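PDB 5T8V: sister chromatid cohesion protein from Chaetomium thermophilum, which probably loads cohesin onto chromatin, this chain being its C-terminal, HEAT-repeat part. Local coordinates for residues R12-L17 and L72-V78; L86-C90 and T132-I136; A850-S855 and R890-Q894; V819-F823 and L856-Q861. All coordinates share one frame; numbering follows the deposited sequence.

Contact 1: residues R12-L17 and L72-V78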
loop_
_atom_site.group_PDB
_atom_site.type_symbol
_atom_site.label_atom_id
_atom_site.label_comp_id
_atom_site.label_asym_id
_atom_site.label_seq_id
_atom_site.Cartn_x
_atom_site.Cartn_y
_atom_site.Cartn_z
ATOM N N ARG A 12 -6.734 -70.659 -22.287
ATOM C CA ARG A 12 -6.488 -69.428 -23.033
ATOM C C ARG A 12 -5.041 -69.364 -23.501
ATOM O O ARG A 12 -4.767 -69.020 -24.658
ATOM C CB ARG A 12 -6.822 -68.205 -22.179
ATOM C CG ARG A 12 -8.219 -68.216 -21.583
ATOM C CD ARG A 12 -8.801 -66.814 -21.480
ATOM N NE ARG A 12 -7.810 -65.831 -21.043
ATOM C CZ ARG A 12 -7.484 -65.592 -19.777
ATOM N NH1 ARG A 12 -6.569 -64.673 -19.495
ATOM N NH2 ARG A 12 -8.063 -66.267 -18.790
ATOM N N ALA A 13 -4.102 -69.698 -22.614
ATOM C CA ALA A 13 -2.695 -69.746 -22.993
ATOM C C ALA A 13 -2.484 -70.686 -24.171
ATOM O O ALA A 13 -1.832 -70.326 -25.159
ATOM C CB ALA A 13 -1.846 -70.181 -21.800
ATOM N N ASN A 14 -3.036 -71.900 -24.090
ATOM C CA ASN A 14 -2.872 -72.836 -25.200
ATOM C C ASN A 14 -3.445 -72.263 -26.495
ATOM O O ASN A 14 -2.869 -72.450 -27.575
ATOM C CB ASN A 14 -3.529 -74.174 -24.867
ATOM C CG ASN A 14 -3.169 -75.263 -25.862
ATOM O OD1 ASN A 14 -3.158 -75.036 -27.072
ATOM N ND2 ASN A 14 -2.864 -76.452 -25.356
ATOM N N VAL A 15 -4.575 -71.556 -26.408
ATOM C CA VAL A 15 -5.190 -70.979 -27.601
ATOM C C VAL A 15 -4.270 -69.931 -28.216
ATOM O O VAL A 15 -4.018 -69.936 -29.425
ATOM C CB VAL A 15 -6.572 -70.388 -27.264
ATOM C CG1 VAL A 15 -7.140 -69.608 -28.452
ATOM C CG2 VAL A 15 -7.536 -71.492 -26.869
ATOM N N ALA A 16 -3.765 -69.010 -27.394
ATOM C CA ALA A 16 -2.835 -68.008 -27.905
ATOM C C ALA A 16 -1.621 -68.670 -28.542
ATOM O O ALA A 16 -1.148 -68.235 -29.600
ATOM C CB ALA A 16 -2.405 -67.067 -26.782
ATOM N N LEU A 17 -1.109 -69.733 -27.918
ATOM C CA LEU A 17 0.041 -70.440 -28.472
ATOM C C LEU A 17 -0.271 -70.997 -29.854
ATOM O O LEU A 17 0.492 -70.792 -30.804
ATOM C CB LEU A 17 0.469 -71.563 -27.528
ATOM C CG LEU A 17 1.684 -72.383 -27.975
ATOM C CD1 LEU A 17 2.960 -71.557 -27.876
ATOM C CD2 LEU A 17 1.801 -73.658 -27.159
ATOM N N LEU A 72 0.142 -64.264 -21.133
ATOM C CA LEU A 72 -0.349 -65.526 -20.598
ATOM C C LEU A 72 0.777 -66.474 -20.205
ATOM O O LEU A 72 0.521 -67.653 -19.941
ATOM C CB LEU A 72 -1.276 -66.204 -21.611
ATOM C CG LEU A 72 -2.499 -65.389 -22.046
ATOM C CD1 LEU A 72 -3.390 -66.224 -22.947
ATOM C CD2 LEU A 72 -3.290 -64.874 -20.848
ATOM N N ASN A 73 2.017 -65.988 -20.163
ATOM C CA ASN A 73 3.149 -66.755 -19.647
ATOM C C ASN A 73 3.328 -68.081 -20.382
ATOM O O ASN A 73 3.735 -69.082 -19.787
ATOM C CB ASN A 73 3.002 -66.999 -18.143
ATOM C CG ASN A 73 4.308 -67.401 -17.489
ATOM O OD1 ASN A 73 5.384 -66.989 -17.923
ATOM N ND2 ASN A 73 4.222 -68.212 -16.439
ATOM N N CYS A 74 3.020 -68.103 -21.680
ATOM C CA CYS A 74 3.292 -69.260 -22.521
ATOM C C CYS A 74 4.243 -68.937 -23.664
ATOM O O CYS A 74 4.481 -69.800 -24.516
ATOM C CB CYS A 74 1.985 -69.838 -23.083
ATOM S SG CYS A 74 1.030 -68.707 -24.114
ATOM N N PHE A 75 4.791 -67.720 -23.707
ATOM C CA PHE A 75 5.782 -67.371 -24.716
ATOM C C PHE A 75 7.016 -68.259 -24.635
ATOM O O PHE A 75 7.729 -68.406 -25.633
ATOM C CB PHE A 75 6.171 -65.899 -24.552
ATOM C CG PHE A 75 7.169 -65.411 -25.562
ATOM C CD1 PHE A 75 6.880 -65.447 -26.917
ATOM C CD2 PHE A 75 8.387 -64.893 -25.154
ATOM C CE1 PHE A 75 7.795 -64.990 -27.846
ATOM C CE2 PHE A 75 9.305 -64.433 -26.079
ATOM C CZ PHE A 75 9.010 -64.481 -27.426
ATOM N N MET A 76 7.275 -68.860 -23.472
ATOM C CA MET A 76 8.430 -69.738 -23.319
ATOM C C MET A 76 8.302 -70.996 -24.168
ATOM O O MET A 76 9.317 -71.601 -24.531
ATOM C CB MET A 76 8.596 -70.117 -21.850
ATOM C CG MET A 76 7.408 -70.881 -21.276
ATOM S SD MET A 76 7.363 -70.864 -19.475
ATOM C CE MET A 76 6.975 -69.143 -19.156
ATOM N N THR A 77 7.075 -71.405 -24.492
ATOM C CA THR A 77 6.859 -72.646 -25.227
ATOM C C THR A 77 7.055 -72.483 -26.728
ATOM O O THR A 77 7.248 -73.488 -27.423
ATOM C CB THR A 77 5.452 -73.180 -24.951
ATOM O OG1 THR A 77 5.184 -73.121 -23.544
ATOM C CG2 THR A 77 5.318 -74.625 -25.424
ATOM N N VAL A 78 7.008 -71.257 -27.241
ATOM C CA VAL A 78 7.209 -71.002 -28.666
ATOM C C VAL A 78 8.530 -71.631 -29.093
ATOM O O VAL A 78 9.562 -71.383 -28.452
ATOM C CB VAL A 78 7.187 -69.496 -28.974
ATOM C CG1 VAL A 78 7.638 -69.224 -30.413
ATOM C CG2 VAL A 78 5.794 -68.937 -28.744
#

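Contact 2: residues L86-C90 and T132-I136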
loop_
_atom_site.group_PDB
_atom_site.type_symbol
_atom_site.label_atom_id
_atom_site.label_comp_id
_atom_site.label_asym_id
_atom_site.label_seq_id
_atom_site.Cartn_x
_atom_site.Cartn_y
_atom_site.Cartn_z
ATOM N N LEU A 86 12.257 -65.552 -37.458
ATOM C CA LEU A 86 11.509 -64.302 -37.464
ATOM C C LEU A 86 12.434 -63.117 -37.220
ATOM O O LEU A 86 12.332 -62.088 -37.900
ATOM C CB LEU A 86 10.400 -64.351 -36.412
ATOM C CG LEU A 86 9.518 -63.105 -36.278
ATOM C CD1 LEU A 86 8.923 -62.703 -37.616
ATOM C CD2 LEU A 86 8.409 -63.345 -35.261
ATOM N N LEU A 87 13.357 -63.245 -36.262
ATOM C CA LEU A 87 14.324 -62.177 -36.033
ATOM C C LEU A 87 15.198 -61.941 -37.258
ATOM O O LEU A 87 15.658 -60.815 -37.485
ATOM C CB LEU A 87 15.192 -62.502 -34.815
ATOM C CG LEU A 87 14.557 -62.245 -33.445
ATOM C CD1 LEU A 87 15.434 -62.813 -32.341
ATOM C CD2 LEU A 87 14.316 -60.755 -33.214
ATOM N N ARG A 88 15.435 -62.980 -38.062
ATOM C CA ARG A 88 16.220 -62.797 -39.277
ATOM C C ARG A 88 15.423 -62.037 -40.330
ATOM O O ARG A 88 15.955 -61.130 -40.980
ATOM C CB ARG A 88 16.677 -64.148 -39.825
ATOM C CG ARG A 88 17.851 -64.040 -40.787
ATOM C CD ARG A 88 18.019 -65.293 -41.638
ATOM N NE ARG A 88 19.280 -65.280 -42.377
ATOM C CZ ARG A 88 19.507 -64.561 -43.474
ATOM N NH1 ARG A 88 18.559 -63.779 -43.975
ATOM N NH2 ARG A 88 20.691 -64.620 -44.070
ATOM N N LEU A 89 14.149 -62.393 -40.517
ATOM C CA LEU A 89 13.299 -61.625 -41.421
ATOM C C LEU A 89 13.242 -60.163 -40.997
ATOM O O LEU A 89 13.347 -59.256 -41.836
ATOM C CB LEU A 89 11.894 -62.227 -41.455
ATOM C CG LEU A 89 11.788 -63.693 -41.883
ATOM C CD1 LEU A 89 10.346 -64.168 -41.779
ATOM C CD2 LEU A 89 12.316 -63.899 -43.297
ATOM N N CYS A 90 13.080 -59.915 -39.696
ATOM C CA CYS A 90 13.129 -58.548 -39.193
ATOM C C CYS A 90 14.448 -57.882 -39.565
ATOM O O CYS A 90 14.472 -56.742 -40.042
ATOM C CB CYS A 90 12.928 -58.538 -37.676
ATOM S SG CYS A 90 11.285 -59.058 -37.126
ATOM N N THR A 132 8.674 -55.764 -33.607
ATOM C CA THR A 132 8.618 -57.197 -33.329
ATOM C C THR A 132 9.886 -57.671 -32.628
ATOM O O THR A 132 9.822 -58.408 -31.638
ATOM C CB THR A 132 8.396 -57.975 -34.627
ATOM O OG1 THR A 132 7.106 -57.653 -35.160
ATOM C CG2 THR A 132 8.471 -59.480 -34.382
ATOM N N SER A 133 11.055 -57.267 -33.136
ATOM C CA SER A 133 12.309 -57.672 -32.506
ATOM C C SER A 133 12.334 -57.275 -31.035
ATOM O O SER A 133 12.626 -58.101 -30.157
ATOM C CB SER A 133 13.490 -57.050 -33.249
ATOM O OG SER A 133 13.568 -57.533 -34.578
ATOM N N MET A 134 12.026 -56.010 -30.744
ATOM C CA MET A 134 12.034 -55.548 -29.359
ATOM C C MET A 134 11.086 -56.378 -28.501
ATOM O O MET A 134 11.472 -56.891 -27.443
ATOM C CB MET A 134 11.658 -54.067 -29.299
ATOM C CG MET A 134 12.575 -53.149 -30.098
ATOM S SD MET A 134 14.323 -53.337 -29.693
ATOM C CE MET A 134 14.915 -54.200 -31.148
ATOM N N ARG A 135 9.836 -56.530 -28.947
ATOM C CA ARG A 135 8.882 -57.314 -28.168
ATOM C C ARG A 135 9.409 -58.719 -27.904
ATOM O O ARG A 135 9.246 -59.253 -26.800
ATOM C CB ARG A 135 7.536 -57.372 -28.883
ATOM C CG ARG A 135 6.545 -58.307 -28.220
ATOM C CD ARG A 135 5.124 -57.927 -28.563
ATOM N NE ARG A 135 4.726 -56.678 -27.921
ATOM C CZ ARG A 135 3.650 -55.973 -28.259
ATOM N NH1 ARG A 135 2.862 -56.384 -29.243
ATOM N NH2 ARG A 135 3.366 -54.849 -27.618
ATOM N N ILE A 136 10.044 -59.334 -28.903
ATOM C CA ILE A 136 10.670 -60.636 -28.693
ATOM C C ILE A 136 11.711 -60.548 -27.586
ATOM O O ILE A 136 11.873 -61.482 -26.791
ATOM C CB ILE A 136 11.280 -61.155 -30.010
ATOM C CG1 ILE A 136 10.161 -61.566 -30.970
ATOM C CG2 ILE A 136 12.225 -62.334 -29.747
ATOM C CD1 ILE A 136 10.631 -61.862 -32.377
#

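Contact 3: residues A850-S855 and R890-Q894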
loop_
_atom_site.group_PDB
_atom_site.type_symbol
_atom_site.label_atom_id
_atom_site.label_comp_id
_atom_site.label_asym_id
_atom_site.label_seq_id
_atom_site.Cartn_x
_atom_site.Cartn_y
_atom_site.Cartn_z
ATOM N N ALA A 850 -27.352 34.139 7.020
ATOM C CA ALA A 850 -27.654 35.562 6.928
ATOM C C ALA A 850 -26.386 36.380 6.726
ATOM O O ALA A 850 -26.396 37.389 6.012
ATOM C CB ALA A 850 -28.397 36.020 8.181
ATOM N N LYS A 851 -25.279 35.961 7.346
ATOM C CA LYS A 851 -24.010 36.641 7.107
ATOM C C LYS A 851 -23.579 36.499 5.652
ATOM O O LYS A 851 -23.062 37.450 5.055
ATOM C CB LYS A 851 -22.937 36.087 8.046
ATOM C CG LYS A 851 -21.493 36.319 7.595
ATOM C CD LYS A 851 -21.156 37.797 7.438
ATOM C CE LYS A 851 -19.767 37.974 6.839
ATOM N NZ LYS A 851 -19.473 39.391 6.486
ATOM N N ALA A 852 -23.791 35.322 5.061
ATOM C CA ALA A 852 -23.310 35.080 3.704
ATOM C C ALA A 852 -24.145 35.835 2.676
ATOM O O ALA A 852 -23.599 36.529 1.809
ATOM C CB ALA A 852 -23.321 33.581 3.406
ATOM N N GLU A 853 -25.469 35.708 2.749
ATOM C CA GLU A 853 -26.345 36.336 1.762
ATOM C C GLU A 853 -27.712 36.538 2.398
ATOM O O GLU A 853 -28.460 35.572 2.577
ATOM C CB GLU A 853 -26.442 35.478 0.506
ATOM C CG GLU A 853 -27.338 36.053 -0.576
ATOM C CD GLU A 853 -26.846 37.391 -1.094
ATOM O OE1 GLU A 853 -25.618 37.616 -1.082
ATOM O OE2 GLU A 853 -27.687 38.217 -1.509
ATOM N N ALA A 854 -28.036 37.790 2.726
ATOM C CA ALA A 854 -29.306 38.105 3.367
ATOM C C ALA A 854 -30.486 38.064 2.405
ATOM O O ALA A 854 -31.633 37.984 2.858
ATOM C CB ALA A 854 -29.234 39.486 4.016
ATOM N N SER A 855 -30.234 38.119 1.095
ATOM C CA SER A 855 -31.315 38.064 0.117
ATOM C C SER A 855 -32.192 36.829 0.288
ATOM O O SER A 855 -33.348 36.839 -0.149
ATOM C CB SER A 855 -30.736 38.087 -1.299
ATOM O OG SER A 855 -31.733 37.796 -2.261
ATOM N N ARG A 890 -28.140 41.650 9.907
ATOM C CA ARG A 890 -27.733 41.405 8.528
ATOM C C ARG A 890 -28.913 41.476 7.565
ATOM O O ARG A 890 -28.783 42.007 6.457
ATOM C CB ARG A 890 -27.050 40.040 8.423
ATOM C CG ARG A 890 -25.735 39.933 9.181
ATOM C CD ARG A 890 -24.608 40.645 8.448
ATOM N NE ARG A 890 -23.307 40.394 9.069
ATOM C CZ ARG A 890 -22.744 41.165 9.997
ATOM N NH1 ARG A 890 -23.356 42.260 10.432
ATOM N NH2 ARG A 890 -21.558 40.840 10.494
ATOM N N VAL A 891 -30.067 40.950 7.969
ATOM C CA VAL A 891 -31.207 40.845 7.062
ATOM C C VAL A 891 -31.938 42.175 6.954
ATOM O O VAL A 891 -32.135 42.711 5.858
ATOM C CB VAL A 891 -32.162 39.730 7.525
ATOM C CG1 VAL A 891 -33.427 39.706 6.664
ATOM C CG2 VAL A 891 -31.464 38.375 7.486
ATOM N N LEU A 892 -32.359 42.718 8.091
ATOM C CA LEU A 892 -33.324 43.812 8.085
ATOM C C LEU A 892 -32.939 44.980 7.184
ATOM O O LEU A 892 -33.836 45.528 6.521
ATOM C CB LEU A 892 -33.546 44.284 9.529
ATOM C CG LEU A 892 -34.879 44.960 9.867
ATOM C CD1 LEU A 892 -36.084 44.247 9.259
ATOM C CD2 LEU A 892 -35.016 45.012 11.370
ATOM N N PRO A 893 -31.676 45.412 7.099
ATOM C CA PRO A 893 -31.343 46.486 6.146
ATOM C C PRO A 893 -31.530 46.088 4.689
ATOM O O PRO A 893 -31.440 46.959 3.815
ATOM C CB PRO A 893 -29.871 46.798 6.458
ATOM C CG PRO A 893 -29.362 45.606 7.179
ATOM C CD PRO A 893 -30.518 45.052 7.938
ATOM N N GLN A 894 -31.784 44.811 4.399
ATOM C CA GLN A 894 -32.017 44.362 3.034
ATOM C C GLN A 894 -33.472 44.498 2.603
ATOM O O GLN A 894 -33.739 44.590 1.400
ATOM C CB GLN A 894 -31.571 42.902 2.882
ATOM C CG GLN A 894 -31.868 42.274 1.521
ATOM C CD GLN A 894 -33.053 41.316 1.551
ATOM O OE1 GLN A 894 -33.574 40.979 2.615
ATOM N NE2 GLN A 894 -33.477 40.869 0.375
#

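Contact 4: residues V819-F823 and L856-Q861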
loop_
_atom_site.group_PDB
_atom_site.type_symbol
_atom_site.label_atom_id
_atom_site.label_comp_id
_atom_site.label_asym_id
_atom_site.label_seq_id
_atom_site.Cartn_x
_atom_site.Cartn_y
_atom_site.Cartn_z
ATOM N N VAL A 819 -32.927 27.706 3.831
ATOM C CA VAL A 819 -33.260 28.662 4.887
ATOM C C VAL A 819 -34.739 28.559 5.238
ATOM O O VAL A 819 -35.115 28.420 6.410
ATOM C CB VAL A 819 -32.883 30.089 4.448
ATOM C CG1 VAL A 819 -33.367 31.126 5.461
ATOM C CG2 VAL A 819 -31.375 30.201 4.249
ATOM N N GLY A 820 -35.599 28.622 4.221
ATOM C CA GLY A 820 -37.026 28.502 4.453
ATOM C C GLY A 820 -37.398 27.241 5.202
ATOM O O GLY A 820 -38.348 27.236 5.988
ATOM N N SER A 821 -36.661 26.152 4.971
ATOM C CA SER A 821 -36.877 24.941 5.753
ATOM C C SER A 821 -36.468 25.156 7.204
ATOM O O SER A 821 -37.247 24.887 8.125
ATOM C CB SER A 821 -36.101 23.775 5.141
ATOM O OG SER A 821 -36.335 22.577 5.859
ATOM N N MET A 822 -35.251 25.661 7.426
ATOM C CA MET A 822 -34.782 25.908 8.786
ATOM C C MET A 822 -35.810 26.702 9.581
ATOM O O MET A 822 -36.084 26.388 10.745
ATOM C CB MET A 822 -33.446 26.651 8.762
ATOM C CG MET A 822 -32.431 26.091 7.787
ATOM S SD MET A 822 -30.730 26.445 8.253
ATOM C CE MET A 822 -29.857 25.898 6.787
ATOM N N PHE A 823 -36.393 27.737 8.969
ATOM C CA PHE A 823 -37.471 28.458 9.638
ATOM C C PHE A 823 -38.722 27.601 9.753
ATOM O O PHE A 823 -39.461 27.714 10.737
ATOM C CB PHE A 823 -37.786 29.756 8.897
ATOM C CG PHE A 823 -36.773 30.841 9.116
ATOM C CD1 PHE A 823 -36.757 31.560 10.299
ATOM C CD2 PHE A 823 -35.844 31.148 8.137
ATOM C CE1 PHE A 823 -35.829 32.562 10.504
ATOM C CE2 PHE A 823 -34.915 32.147 8.336
ATOM C CZ PHE A 823 -34.906 32.856 9.521
ATOM N N LEU A 856 -31.672 35.773 0.913
ATOM C CA LEU A 856 -32.412 34.523 1.034
ATOM C C LEU A 856 -33.527 34.597 2.069
ATOM O O LEU A 856 -34.407 33.730 2.072
ATOM C CB LEU A 856 -31.450 33.390 1.394
ATOM C CG LEU A 856 -30.301 33.175 0.406
ATOM C CD1 LEU A 856 -29.140 32.463 1.074
ATOM C CD2 LEU A 856 -30.782 32.391 -0.801
ATOM N N PHE A 857 -33.513 35.603 2.937
ATOM C CA PHE A 857 -34.466 35.699 4.031
ATOM C C PHE A 857 -35.636 36.597 3.649
ATOM O O PHE A 857 -35.513 37.485 2.802
ATOM C CB PHE A 857 -33.786 36.235 5.294
ATOM C CG PHE A 857 -32.755 35.303 5.868
ATOM C CD1 PHE A 857 -31.524 35.144 5.252
ATOM C CD2 PHE A 857 -33.012 34.589 7.027
ATOM C CE1 PHE A 857 -30.576 34.287 5.776
ATOM C CE2 PHE A 857 -32.066 33.732 7.555
ATOM C CZ PHE A 857 -30.847 33.581 6.929
ATOM N N THR A 858 -36.779 36.353 4.288
ATOM C CA THR A 858 -37.989 37.131 4.069
ATOM C C THR A 858 -38.489 37.690 5.396
ATOM O O THR A 858 -38.140 37.201 6.473
ATOM C CB THR A 858 -39.091 36.285 3.413
ATOM O OG1 THR A 858 -39.534 35.272 4.325
ATOM C CG2 THR A 858 -38.577 35.626 2.142
ATOM N N PHE A 859 -39.320 38.731 5.302
ATOM C CA PHE A 859 -39.834 39.380 6.505
ATOM C C PHE A 859 -40.682 38.423 7.333
ATOM O O PHE A 859 -40.588 38.407 8.566
ATOM C CB PHE A 859 -40.648 40.618 6.123
ATOM C CG PHE A 859 -41.422 41.212 7.266
ATOM C CD1 PHE A 859 -40.838 42.146 8.106
ATOM C CD2 PHE A 859 -42.737 40.841 7.498
ATOM C CE1 PHE A 859 -41.550 42.696 9.157
ATOM C CE2 PHE A 859 -43.453 41.386 8.548
ATOM C CZ PHE A 859 -42.859 42.316 9.378
ATOM N N GLU A 860 -41.520 37.619 6.673
ATOM C CA GLU A 860 -42.439 36.751 7.401
ATOM C C GLU A 860 -41.695 35.828 8.357
ATOM O O GLU A 860 -42.190 35.526 9.449
ATOM C CB GLU A 860 -43.279 35.934 6.418
ATOM C CG GLU A 860 -44.259 36.762 5.599
ATOM C CD GLU A 860 -45.361 37.374 6.446
ATOM O OE1 GLU A 860 -45.417 37.081 7.659
ATOM O OE2 GLU A 860 -46.174 38.148 5.898
ATOM N N GLN A 861 -40.510 35.367 7.966
ATOM C CA GLN A 861 -39.730 34.476 8.815
ATOM C C GLN A 861 -38.843 35.221 9.802
ATOM O O GLN A 861 -38.325 34.598 10.735
ATOM C CB GLN A 861 -38.890 33.525 7.955
ATOM C CG GLN A 861 -37.990 34.189 6.919
ATOM C CD GLN A 861 -37.361 33.205 5.936
ATOM O OE1 GLN A 861 -36.457 33.575 5.193
ATOM N NE2 GLN A 861 -37.837 31.960 5.913
#

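Contact 1: residues R12-L17 and L72-V78
Ala13 O, a backbone oxygen of helix 9-36, accepts the N-H of Leu17 one turn on, with Leu17 N 2.9 Å from Ala13 O, and Cys74 SG lies 3.5 Å from the same Ala13 O. The thiol comes from the loop after helix 56-71. Cys74 holds SG between its own backbone N and carbonyl carbon (chi1 61°), and this setting turns the sulfur onto Ala13.

Beside it, Leu72 divides its two methyls between different partners. CD1 is 3.6 Å from Ala13 N and also meets Ala16 CB, whereas CD2 lies 3.6 Å from Arg12 NH1, the two side chains crossing at about a right angle. Farther along the helix Leu17 forks: its CD1 slides past Val78 CG2 at 4.0 Å, and its CD2 meets Thr77 CG2 crosswise.

The loop begins with a Schellman motif that ends helix 56-71, in which Asn73 is the C-prime residue and Cys74 N reaches back to Thr69 O. In this turn Leu72 and Cys74 both face helix 9-36, while Asn73 between them faces away. Methyls and a sulfur supply most of the touching surface, which implies that the fit of shapes, more than polar pairing, joins this loop to the helix.

Contact 2: residues L86-C90 and T132-I136
Apolar packing gathers on Ile136, whose CD1 lies 3.9 Å from Leu86 CD2 and is equally close, at 3.9 Å, to Leu87 CD2. Ile136 carries CG1 anti to its carbonyl carbon (chi1 -71°) and is extended beyond, which sends CD1 between the two leucines; Leu87 and Ile136 run past each other in opposite directions. One turn earlier, Thr132 CG2 touches both Leu86 CD2 and Cys90 SG, each at 4.0 Å.

A second kind of contact sets carbon against a hydroxyl. Ser133 OG lies 3.6 Å from Leu87 CD2 and 3.3 Å from Cys90 CB, yet its hydrogen bond goes to Ala129 O in its own helix. Replacing Leu87 with alanine would probably open a gap beside Ile136 CD1 and take away part of the cover over Ser133.

The segment axes approach to 10.1 Å at a crossing angle of -145°, a roughly antiparallel pairing of helices 81-96 and 120-136. Helix 56-71 flanks both: Leu62 touches Leu86, Leu66 touches Thr132, and Gln59 and Gln63 hydrogen-bond Thr132 OG1. Leu86 also packs on Leu24 of helix 9-36 and on Leu54 of strand 52-54.

Contact 3: residues A850-S855 and R890-Q894
Two flat groups reach segment 850-855: the guanidinium of Arg890, on helix 878-891, and the amide of Gln894, in the 3-10 segment that follows. The guanidinium is met at its edge, near its plane, by the Lys851 chain, with Lys851 CD 3.7 Å from Arg890 NE. The Gln894 amide lies against backbone at the other end of the contact: its NE2 is 3.6 Å from Ser855 CA, and the amide carbon, CD, is 3.9 Å from Ala854 O. Between them the contact joins the C-terminal ends of two helices, 839-852 and 878-891, in the all-helical HEAT-repeat array.

Lys851 and Arg890 lie side by side and point the same way. Lys851 NZ stays 4.7 Å from Arg890 NE, so two like charges come near one another without touching. Asp794 of helix 791-801 touches the Lys851 side chain, and its charge may offset some of that like charge.

Small side chains fill the middle, and they allow a close backbone approach: the CA atoms of Ala854 and Val891 are 5.0 Å apart. Val891 turns CG2 anti to its carbonyl carbon (chi1 174°, measured to CG1), which brings this methyl 3.9 Å from Ala850 CB. Leu862 of helix 859-862 also packs on Val891. Helix 839-852 ends just before Glu853, and the chain then turns so that Ala854 faces segment 890-894 again. There the Ala854 methyl sits against the opposing main chain, its CB 3.5 Å from Arg890 O.

Contact 4: residues V819-F823 and L856-Q861
Phe823 and Gln861 form the broadest part of this contact, with the aliphatic base of the glutamine laid over one face of the ring. Gln861 CB lies 3.7 Å from the Phe823 ring centroid, a CH-pi contact that joins helix 808-824 to the short helix 859-862 within the HEAT-repeat array. The amide continues over the same ring, its plane 29° from that of the ring, in a stacked arrangement. Gln861 owes this placement to CG lying between its backbone N and carbonyl carbon (chi1 54°), with the chain extended from there.

At the edge of Phe823 comes Phe857. The rings meet rim to rim, centroids 5.6 Å apart and planes at 87°, neither lying over the other's face. Val819, one turn before Phe823, covers a face of Phe857 with a second CH-pi contact, CG1 being 3.8 Å from the Phe857 ring centroid. With alanine in place of Phe823, Gln861 would probably lose the surface its amide stacks on, and the Phe857 rim would lose its neighbour.

Farther out, Leu846 and Phe849 of helix 839-852 back Val819, while Leu865 packs on Phe823. The amide's rotation is restrained from within its own segment: Thr858 N donates to Gln861 OE1 at 2.9 Å, approaching tilted out of the carbonyl plane.

In the fold
The four contacts form two pairs on opposite sides of the chain's centre, contacts 1 and 3 having centres about 117 Å apart. Contacts 1 and 2 follow in series, with centres about 18 Å apart; the loop of contact 1 leads into helix 81-96 of contact 2, and Phe75 CE2 packs 4.0 Å from Ile136 O. Contacts 3 and 4 are tighter, about 11 Å between centres, and their segments alternate along the chain. Phe857 links them: its CG is 3.7 Å from Val891 CG2, and its CE1 also packs on Ala850. A citrate, probably from crystallisation, is hydrogen-bonded to Arg135, which lies on segment 132-136 but takes no part in contact 2.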